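Local atomic coordinates of pseudoazurin (Blue copper protein) (Sinorhizobium meliloti, PDB entry 3TU6), a protein that binds one copper ion per subunit and, like other blue copper proteins of the cupredoxin family, probably carries electrons in the periplasm. Residues 8-11 / 17-20; 40-45 / 86-91; 75-80 / 106-111. One frame throughout, in Å; residues are numbered along the deposited sequence.

Overall arrangement
The three contacts lie in one cupredoxin barrel and share its mixed sheet, in which strands 3-9, 19-27, 89-94 and 74-79 are successive neighbours. Interaction 1 closes first along the chain, whereas the segments of interactions 2 and 3 alternate, so those two are interlaced in sequence. The centres of interactions 1 and 2 are about 7 Å apart and those of 2 and 3 about 9 Å; interactions 1 and 3 are about 15 Å apart. Backbone bonds between Ala45 and Gln79 and between Met88 and Cys80 tie 2 to 3. Interactions 2 and 3 supply three copper ligands, interaction 1 sits beside the metal, and interaction 3 extends toward the C-terminal helix 112-125.

Interaction 1. Residues 8-11 / 17-20; sequences MLNK and VMAF
Met8 lies alongside Phe20, both side chains pointing the same way from paired strands of an antiparallel beta hairpin. CG of Met8 comes to 3.6 Å from CE1 of Phe20, and its SD sits at the ring edge, 5.2 Å from the Phe20 centroid, a Met-aromatic contact. The bend at chi3 (-71°) then carries the methyl of Met8 away from the ring. Both residues are buried, a place that suits apolar side chains, and the flexible thioether can lie along the flat ring; Phe20 also meets Tyr78 edge-to-face. One step on, Leu9 and Ala19 form a hydrogen-bonded pair: Leu9 N donates to Ala19 O (3.0 Å) and Ala19 N to Leu9 O (2.9 Å). The Leu9 side chain touches the loop residues Lys38 and Asp39. The chain turns a corner at Asn10 and Met18, where Met18 N donates to Asn10 O at 2.8 Å. The amide of Asn10 serves the copper site from the second shell: its OD1 is hydrogen-bonded to NE2 of His42, which helps to fix the turn of that ligand's ring. Curled back at chi2 (-60°) and again at chi3, Met18 places CE 3.7 Å from CB of Asn10.

Interaction 2. Residues 40-45 / 86-91; sequences KGHNSA and MGMIGA. With CU (copper (II) ion), chain B.
His42 and Met88 meet at the copper of a type 1 site, characteristic of the blue copper proteins within the cupredoxin fold. The imidazole binds copper through ND1 at 2.0 Å, while the thioether makes a longer bond of 2.5 Å from Met88 SD. Cys80 and His83 complete the four ligands. Histidine offers a ring nitrogen in a fixed direction; methionine adds a soft, uncharged sulfur on an unbranched chain. That chain is stretched out, CG anti to the backbone N (chi1 -171°) and extended beyond, which lets it carry SD across nearly half of the 9.3 Å between CA of His42 and CA of Met88.

Direct packing between the ligands follows from their sharing one ion. The side chains cross at about a right angle, and SD of Met88 lies 4.0 Å from the centroid of the His42 ring in an oblique sulfur-aromatic contact, 53° off the normal.

Backbone bonding shapes the methionine's base: Met88 is the centre of an inverse gamma turn, in which Ile89 N donates to Gly87 O at 2.9 Å just as strand 89-94 begins. At the other end of the side chain, the Met88 methyl, CE, rests 3.3 Å from ND1 of His42.

Interaction 3. Residues 75-80 / 106-111; sequences VYMYQC and IKYPGK. With CU (copper (II) ion), chain B.
Met77 reaches from strand 74-79 toward the loop 106-111, meeting Ile106 near its base and Tyr108 along its whole length. Its CB comes to 4.3 Å from the outermost carbon of Ile106, CD1, a loose apolar approach made by the longer branch of the isoleucine, and already lies near Tyr108 OH. From CB onward the chain coils: chi1 is -59°, and the bends at chi2 and chi3 turn the same way, which wraps it around the phenol oxygen. CG is 3.5 Å from OH of Tyr108, SD passes the same Tyr108 OH at 4.1 Å, and CE comes back to 3.4 Å from Tyr108 OH. The methyl also reaches the ring itself, CE lying 3.9 Å from CE1 of Tyr108 in an oblique approach. The two side chains cross at about a right angle, the methionine curled round the end of the tyrosine.

The methionine meets Tyr108 OH by van der Waals contact; the hydroxyl's hydrogen bond goes to the carbonyl O of Val103, satisfying this buried polar atom. Phe120 of helix 112-125 touches both Met77 and Tyr108, while Ala91 on the adjacent strand packs against Met77. A flexible, apolar methionine suits this place because it can bend to fill the angle between strand, loop and helix. Without CG, SD and CE, as in an alanine here, a gap would probably open beside the phenol end of Tyr108, leaving it less firmly packed.

Three residues beyond Met77, where the strand has given way to loop, Cys80 binds copper through SG at 2.2 Å. The arrangement joins the loop before the C-terminal helix to the cupredoxin strand that leads into the cysteine ligand of a type 1 copper site.

Interaction 1. Residues 8-11 / 17-20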
loop_
_atom_site.group_PDB
_atom_site.type_symbol
_atom_site.label_atom_id
_atom_site.label_comp_id
_atom_site.label_asym_id
_atom_site.label_seq_id
_atom_site.Cartn_x
_atom_site.Cartn_y
_atom_site.Cartn_z
ATOM N N MET A 8 -8.430 -2.962 5.838
ATOM C CA MET A 8 -7.773 -4.257 5.673
ATOM C C MET A 8 -8.857 -5.329 5.755
ATOM O O MET A 8 -9.469 -5.518 6.809
ATOM C CB MET A 8 -6.706 -4.454 6.756
ATOM C CG MET A 8 -5.757 -3.264 6.898
ATOM S SD MET A 8 -4.340 -3.548 7.984
ATOM C CE MET A 8 -5.146 -3.581 9.590
ATOM N N LEU A 9 -9.098 -6.015 4.637
ATOM C CA LEU A 9 -10.287 -6.857 4.477
ATOM C C LEU A 9 -9.976 -8.265 3.980
ATOM O O LEU A 9 -9.010 -8.482 3.240
ATOM C CB LEU A 9 -11.251 -6.198 3.487
ATOM C CG LEU A 9 -11.882 -4.872 3.910
ATOM C CD1 LEU A 9 -12.445 -4.144 2.698
ATOM C CD2 LEU A 9 -12.962 -5.111 4.952
ATOM N N ASN A 10 -10.822 -9.212 4.379
ATOM C CA ASN A 10 -10.762 -10.576 3.861
ATOM C C ASN A 10 -11.333 -10.652 2.450
ATOM O O ASN A 10 -10.788 -11.345 1.593
ATOM C CB ASN A 10 -11.525 -11.543 4.776
ATOM C CG ASN A 10 -10.838 -11.757 6.112
ATOM O OD1 ASN A 10 -9.791 -11.172 6.393
ATOM N ND2 ASN A 10 -11.426 -12.607 6.944
ATOM N N LYS A 11 -12.436 -9.939 2.222
ATOM C CA LYS A 11 -13.102 -9.906 0.922
ATOM C C LYS A 11 -13.403 -8.460 0.528
ATOM O O LYS A 11 -14.086 -7.744 1.260
ATOM C CB LYS A 11 -14.397 -10.722 0.979
ATOM C CG LYS A 11 -15.157 -10.836 -0.340
ATOM C CD LYS A 11 -14.406 -11.672 -1.363
ATOM C CE LYS A 11 -15.274 -11.960 -2.578
ATOM N NZ LYS A 11 -14.552 -12.758 -3.606
ATOM N N VAL A 17 -9.536 -11.497 -2.640
ATOM C CA VAL A 17 -9.424 -12.216 -1.371
ATOM C C VAL A 17 -8.124 -11.806 -0.687
ATOM O O VAL A 17 -7.048 -11.951 -1.267
ATOM C CB VAL A 17 -9.432 -13.742 -1.586
ATOM C CG1 VAL A 17 -9.303 -14.471 -0.253
ATOM C CG2 VAL A 17 -10.701 -14.168 -2.313
ATOM N N MET A 18 -8.234 -11.312 0.548
ATOM C CA MET A 18 -7.120 -10.681 1.268
ATOM C C MET A 18 -6.688 -9.416 0.522
ATOM O O MET A 18 -5.805 -9.457 -0.344
ATOM C CB MET A 18 -5.933 -11.643 1.448
ATOM C CG MET A 18 -6.284 -13.034 1.973
ATOM S SD MET A 18 -7.081 -13.033 3.591
ATOM C CE MET A 18 -8.786 -13.317 3.129
ATOM N N ALA A 19 -7.312 -8.289 0.857
ATOM C CA ALA A 19 -7.130 -7.065 0.080
ATOM C C ALA A 19 -7.188 -5.793 0.918
ATOM O O ALA A 19 -7.960 -5.700 1.873
ATOM C CB ALA A 19 -8.177 -7.002 -1.026
ATOM N N PHE A 20 -6.360 -4.819 0.546
ATOM C CA PHE A 20 -6.483 -3.460 1.057
ATOM C C PHE A 20 -7.457 -2.698 0.160
ATOM O O PHE A 20 -7.338 -2.754 -1.068
ATOM C CB PHE A 20 -5.129 -2.752 1.065
ATOM C CG PHE A 20 -4.131 -3.348 2.019
ATOM C CD1 PHE A 20 -4.217 -3.098 3.383
ATOM C CD2 PHE A 20 -3.092 -4.142 1.552
ATOM C CE1 PHE A 20 -3.287 -3.640 4.266
ATOM C CE2 PHE A 20 -2.161 -4.686 2.428
ATOM C CZ PHE A 20 -2.260 -4.437 3.785
#

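Interaction 2. Residues 40-45 / 86-91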
loop_
_atom_site.group_PDB
_atom_site.type_symbol
_atom_site.label_atom_id
_atom_site.label_comp_id
_atom_site.label_asym_id
_atom_site.label_seq_id
_atom_site.Cartn_x
_atom_site.Cartn_y
_atom_site.Cartn_z
ATOM N N LYS A 40 -10.118 -9.053 10.977
ATOM C CA LYS A 40 -8.937 -9.315 11.800
ATOM C C LYS A 40 -7.926 -10.208 11.085
ATOM O O LYS A 40 -8.256 -10.892 10.114
ATOM C CB LYS A 40 -9.342 -9.957 13.130
ATOM C CG LYS A 40 -10.369 -9.162 13.932
ATOM C CD LYS A 40 -9.850 -7.786 14.330
ATOM C CE LYS A 40 -10.825 -7.078 15.259
ATOM N NZ LYS A 40 -10.334 -5.735 15.678
ATOM N N GLY A 41 -6.690 -10.189 11.580
ATOM C CA GLY A 41 -5.615 -11.029 11.056
ATOM C C GLY A 41 -4.704 -10.356 10.043
ATOM O O GLY A 41 -3.834 -11.011 9.470
ATOM N N HIS A 42 -4.892 -9.055 9.820
ATOM C CA HIS A 42 -4.072 -8.305 8.863
ATOM C C HIS A 42 -3.171 -7.292 9.555
ATOM O O HIS A 42 -3.413 -6.897 10.696
ATOM C CB HIS A 42 -4.952 -7.566 7.852
ATOM C CG HIS A 42 -5.970 -8.434 7.182
ATOM N ND1 HIS A 42 -5.646 -9.324 6.181
ATOM C CD2 HIS A 42 -7.307 -8.541 7.362
ATOM C CE1 HIS A 42 -6.740 -9.946 5.779
ATOM N NE2 HIS A 42 -7.761 -9.488 6.479
ATOM N N ASN A 43 -2.127 -6.878 8.843
ATOM C CA ASN A 43 -1.283 -5.769 9.263
ATOM C C ASN A 43 -0.895 -4.926 8.051
ATOM O O ASN A 43 -1.211 -5.284 6.916
ATOM C CB ASN A 43 -0.033 -6.274 9.996
ATOM C CG ASN A 43 1.074 -6.724 9.051
ATOM O OD1 ASN A 43 0.851 -7.517 8.133
ATOM N ND2 ASN A 43 2.281 -6.223 9.283
ATOM N N SER A 44 -0.219 -3.810 8.303
ATOM C CA SER A 44 0.331 -2.976 7.239
ATOM C C SER A 44 1.785 -2.647 7.547
ATOM O O SER A 44 2.089 -2.104 8.611
ATOM C CB SER A 44 -0.476 -1.686 7.093
ATOM O OG SER A 44 0.045 -0.885 6.046
ATOM N N ALA A 45 2.674 -2.986 6.617
ATOM C CA ALA A 45 4.100 -2.699 6.751
ATOM C C ALA A 45 4.680 -2.301 5.398
ATOM O O ALA A 45 4.334 -2.887 4.374
ATOM C CB ALA A 45 4.834 -3.914 7.304
ATOM N N MET A 86 -0.430 -14.238 -0.968
ATOM C CA MET A 86 -1.761 -14.340 -1.566
ATOM C C MET A 86 -2.136 -13.089 -2.370
ATOM O O MET A 86 -3.203 -13.044 -2.984
ATOM C CB MET A 86 -2.812 -14.578 -0.476
ATOM C CG MET A 86 -2.567 -15.822 0.369
ATOM S SD MET A 86 -3.826 -16.058 1.637
ATOM C CE MET A 86 -5.252 -16.458 0.628
ATOM N N GLY A 87 -1.271 -12.077 -2.351
ATOM C CA GLY A 87 -1.446 -10.873 -3.164
ATOM C C GLY A 87 -1.911 -9.637 -2.414
ATOM O O GLY A 87 -2.278 -8.640 -3.039
ATOM N N MET A 88 -1.886 -9.679 -1.082
ATOM C CA MET A 88 -2.368 -8.559 -0.277
ATOM C C MET A 88 -1.307 -7.464 -0.144
ATOM O O MET A 88 -0.610 -7.366 0.871
ATOM C CB MET A 88 -2.836 -9.033 1.104
ATOM C CG MET A 88 -3.538 -7.945 1.906
ATOM S SD MET A 88 -4.582 -8.556 3.243
ATOM C CE MET A 88 -5.235 -7.010 3.866
ATOM N N ILE A 89 -1.185 -6.653 -1.193
ATOM C CA ILE A 89 -0.356 -5.451 -1.156
ATOM C C ILE A 89 -1.190 -4.237 -1.558
ATOM O O ILE A 89 -2.257 -4.373 -2.164
ATOM C CB ILE A 89 0.886 -5.564 -2.075
ATOM C CG1 ILE A 89 0.483 -5.827 -3.530
ATOM C CG2 ILE A 89 1.811 -6.668 -1.584
ATOM C CD1 ILE A 89 1.631 -5.656 -4.512
ATOM N N GLY A 90 -0.695 -3.056 -1.208
ATOM C CA GLY A 90 -1.336 -1.801 -1.585
ATOM C C GLY A 90 -0.311 -0.728 -1.878
ATOM O O GLY A 90 0.884 -0.915 -1.638
ATOM N N ALA A 91 -0.784 0.401 -2.394
ATOM C CA ALA A 91 0.084 1.517 -2.737
ATOM C C ALA A 91 -0.467 2.831 -2.200
ATOM O O ALA A 91 -1.683 3.022 -2.126
ATOM C CB ALA A 91 0.258 1.600 -4.245
HETATM CU CU CU B . -3.847 -9.661 5.362
#

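Interaction 3. Residues 75-80 / 106-111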
loop_
_atom_site.group_PDB
_atom_site.type_symbol
_atom_site.label_atom_id
_atom_site.label_comp_id
_atom_site.label_asym_id
_atom_site.label_seq_id
_atom_site.Cartn_x
_atom_site.Cartn_y
_atom_site.Cartn_z
ATOM N N VAL A 75 5.900 6.993 -4.607
ATOM C CA VAL A 75 5.061 5.816 -4.430
ATOM C C VAL A 75 5.546 5.003 -3.233
ATOM O O VAL A 75 6.736 4.701 -3.119
ATOM C CB VAL A 75 5.079 4.916 -5.681
ATOM C CG1 VAL A 75 4.136 3.734 -5.500
ATOM C CG2 VAL A 75 4.704 5.720 -6.917
ATOM N N TYR A 76 4.612 4.663 -2.347
ATOM C CA TYR A 76 4.889 3.835 -1.182
ATOM C C TYR A 76 4.226 2.473 -1.381
ATOM O O TYR A 76 2.999 2.384 -1.428
ATOM C CB TYR A 76 4.336 4.496 0.083
ATOM C CG TYR A 76 5.030 5.781 0.485
ATOM C CD1 TYR A 76 4.852 6.956 -0.246
ATOM C CD2 TYR A 76 5.848 5.829 1.611
ATOM C CE1 TYR A 76 5.483 8.137 0.127
ATOM C CE2 TYR A 76 6.483 7.004 1.988
ATOM C CZ TYR A 76 6.296 8.153 1.246
ATOM O OH TYR A 76 6.927 9.315 1.625
ATOM N N MET A 77 5.036 1.422 -1.510
ATOM C CA MET A 77 4.528 0.058 -1.650
ATOM C C MET A 77 4.577 -0.652 -0.301
ATOM O O MET A 77 5.648 -0.797 0.291
ATOM C CB MET A 77 5.352 -0.727 -2.672
ATOM C CG MET A 77 5.379 -0.113 -4.068
ATOM S SD MET A 77 3.765 -0.003 -4.864
ATOM C CE MET A 77 3.343 -1.737 -5.046
ATOM N N TYR A 78 3.412 -1.090 0.174
ATOM C CA TYR A 78 3.290 -1.743 1.477
ATOM C C TYR A 78 2.567 -3.083 1.343
ATOM O O TYR A 78 1.948 -3.364 0.313
ATOM C CB TYR A 78 2.563 -0.826 2.465
ATOM C CG TYR A 78 1.107 -0.572 2.136
ATOM C CD1 TYR A 78 0.113 -1.423 2.606
ATOM C CD2 TYR A 78 0.725 0.520 1.361
ATOM C CE1 TYR A 78 -1.218 -1.204 2.307
ATOM C CE2 TYR A 78 -0.613 0.755 1.063
ATOM C CZ TYR A 78 -1.579 -0.112 1.540
ATOM O OH TYR A 78 -2.906 0.105 1.256
ATOM N N GLN A 79 2.641 -3.901 2.390
ATOM C CA GLN A 79 2.119 -5.265 2.340
ATOM C C GLN A 79 1.482 -5.708 3.651
ATOM O O GLN A 79 1.679 -5.084 4.694
ATOM C CB GLN A 79 3.250 -6.237 1.993
ATOM C CG GLN A 79 4.338 -6.340 3.066
ATOM C CD GLN A 79 5.407 -7.362 2.726
ATOM O OE1 GLN A 79 5.875 -7.438 1.590
ATOM N NE2 GLN A 79 5.804 -8.151 3.718
ATOM N N CYS A 80 0.717 -6.794 3.571
ATOM C CA CYS A 80 0.282 -7.546 4.742
ATOM C C CYS A 80 1.153 -8.794 4.824
ATOM O O CYS A 80 1.125 -9.626 3.920
ATOM C CB CYS A 80 -1.189 -7.945 4.616
ATOM S SG CYS A 80 -1.768 -9.050 5.920
ATOM N N ILE A 106 11.417 -4.021 -7.135
ATOM C CA ILE A 106 11.594 -4.669 -5.830
ATOM C C ILE A 106 11.018 -6.091 -5.836
ATOM O O ILE A 106 10.418 -6.522 -6.823
ATOM C CB ILE A 106 10.987 -3.833 -4.663
ATOM C CG1 ILE A 106 9.455 -3.875 -4.671
ATOM C CG2 ILE A 106 11.485 -2.393 -4.725
ATOM C CD1 ILE A 106 8.825 -3.034 -3.577
ATOM N N LYS A 107 11.206 -6.810 -4.732
ATOM C CA LYS A 107 10.774 -8.204 -4.633
ATOM C C LYS A 107 9.276 -8.312 -4.353
ATOM O O LYS A 107 8.795 -7.836 -3.322
ATOM C CB LYS A 107 11.557 -8.928 -3.532
ATOM N N TYR A 108 8.551 -8.936 -5.281
ATOM C CA TYR A 108 7.124 -9.208 -5.116
ATOM C C TYR A 108 6.893 -10.720 -5.112
ATOM O O TYR A 108 6.771 -11.333 -6.176
ATOM C CB TYR A 108 6.319 -8.552 -6.240
ATOM C CG TYR A 108 6.334 -7.041 -6.195
ATOM C CD1 TYR A 108 5.535 -6.347 -5.294
ATOM C CD2 TYR A 108 7.147 -6.305 -7.055
ATOM C CE1 TYR A 108 5.546 -4.960 -5.244
ATOM C CE2 TYR A 108 7.163 -4.918 -7.015
ATOM C CZ TYR A 108 6.361 -4.251 -6.105
ATOM O OH TYR A 108 6.373 -2.876 -6.057
ATOM N N PRO A 109 6.837 -11.330 -3.913
ATOM C CA PRO A 109 6.723 -12.782 -3.807
ATOM C C PRO A 109 5.303 -13.295 -4.031
ATOM O O PRO A 109 4.337 -12.661 -3.604
ATOM C CB PRO A 109 7.154 -13.054 -2.365
ATOM C CG PRO A 109 6.734 -11.846 -1.626
ATOM C CD PRO A 109 6.870 -10.690 -2.583
ATOM N N GLY A 110 5.187 -14.442 -4.695
ATOM C CA GLY A 110 3.897 -15.088 -4.902
ATOM C C GLY A 110 2.954 -14.262 -5.756
ATOM O O GLY A 110 3.355 -13.718 -6.788
ATOM N N LYS A 111 1.706 -14.150 -5.308
ATOM C CA LYS A 111 0.657 -13.475 -6.078
ATOM C C LYS A 111 0.721 -11.944 -6.016
ATOM O O LYS A 111 -0.005 -11.272 -6.752
ATOM C CB LYS A 111 -0.723 -13.958 -5.623
ATOM C CG LYS A 111 -0.966 -15.440 -5.872
ATOM C CD LYS A 111 -2.400 -15.832 -5.566
ATOM C CE LYS A 111 -2.681 -17.265 -5.978
ATOM N NZ LYS A 111 -4.109 -17.633 -5.781
HETATM CU CU CU B . -3.847 -9.661 5.362
#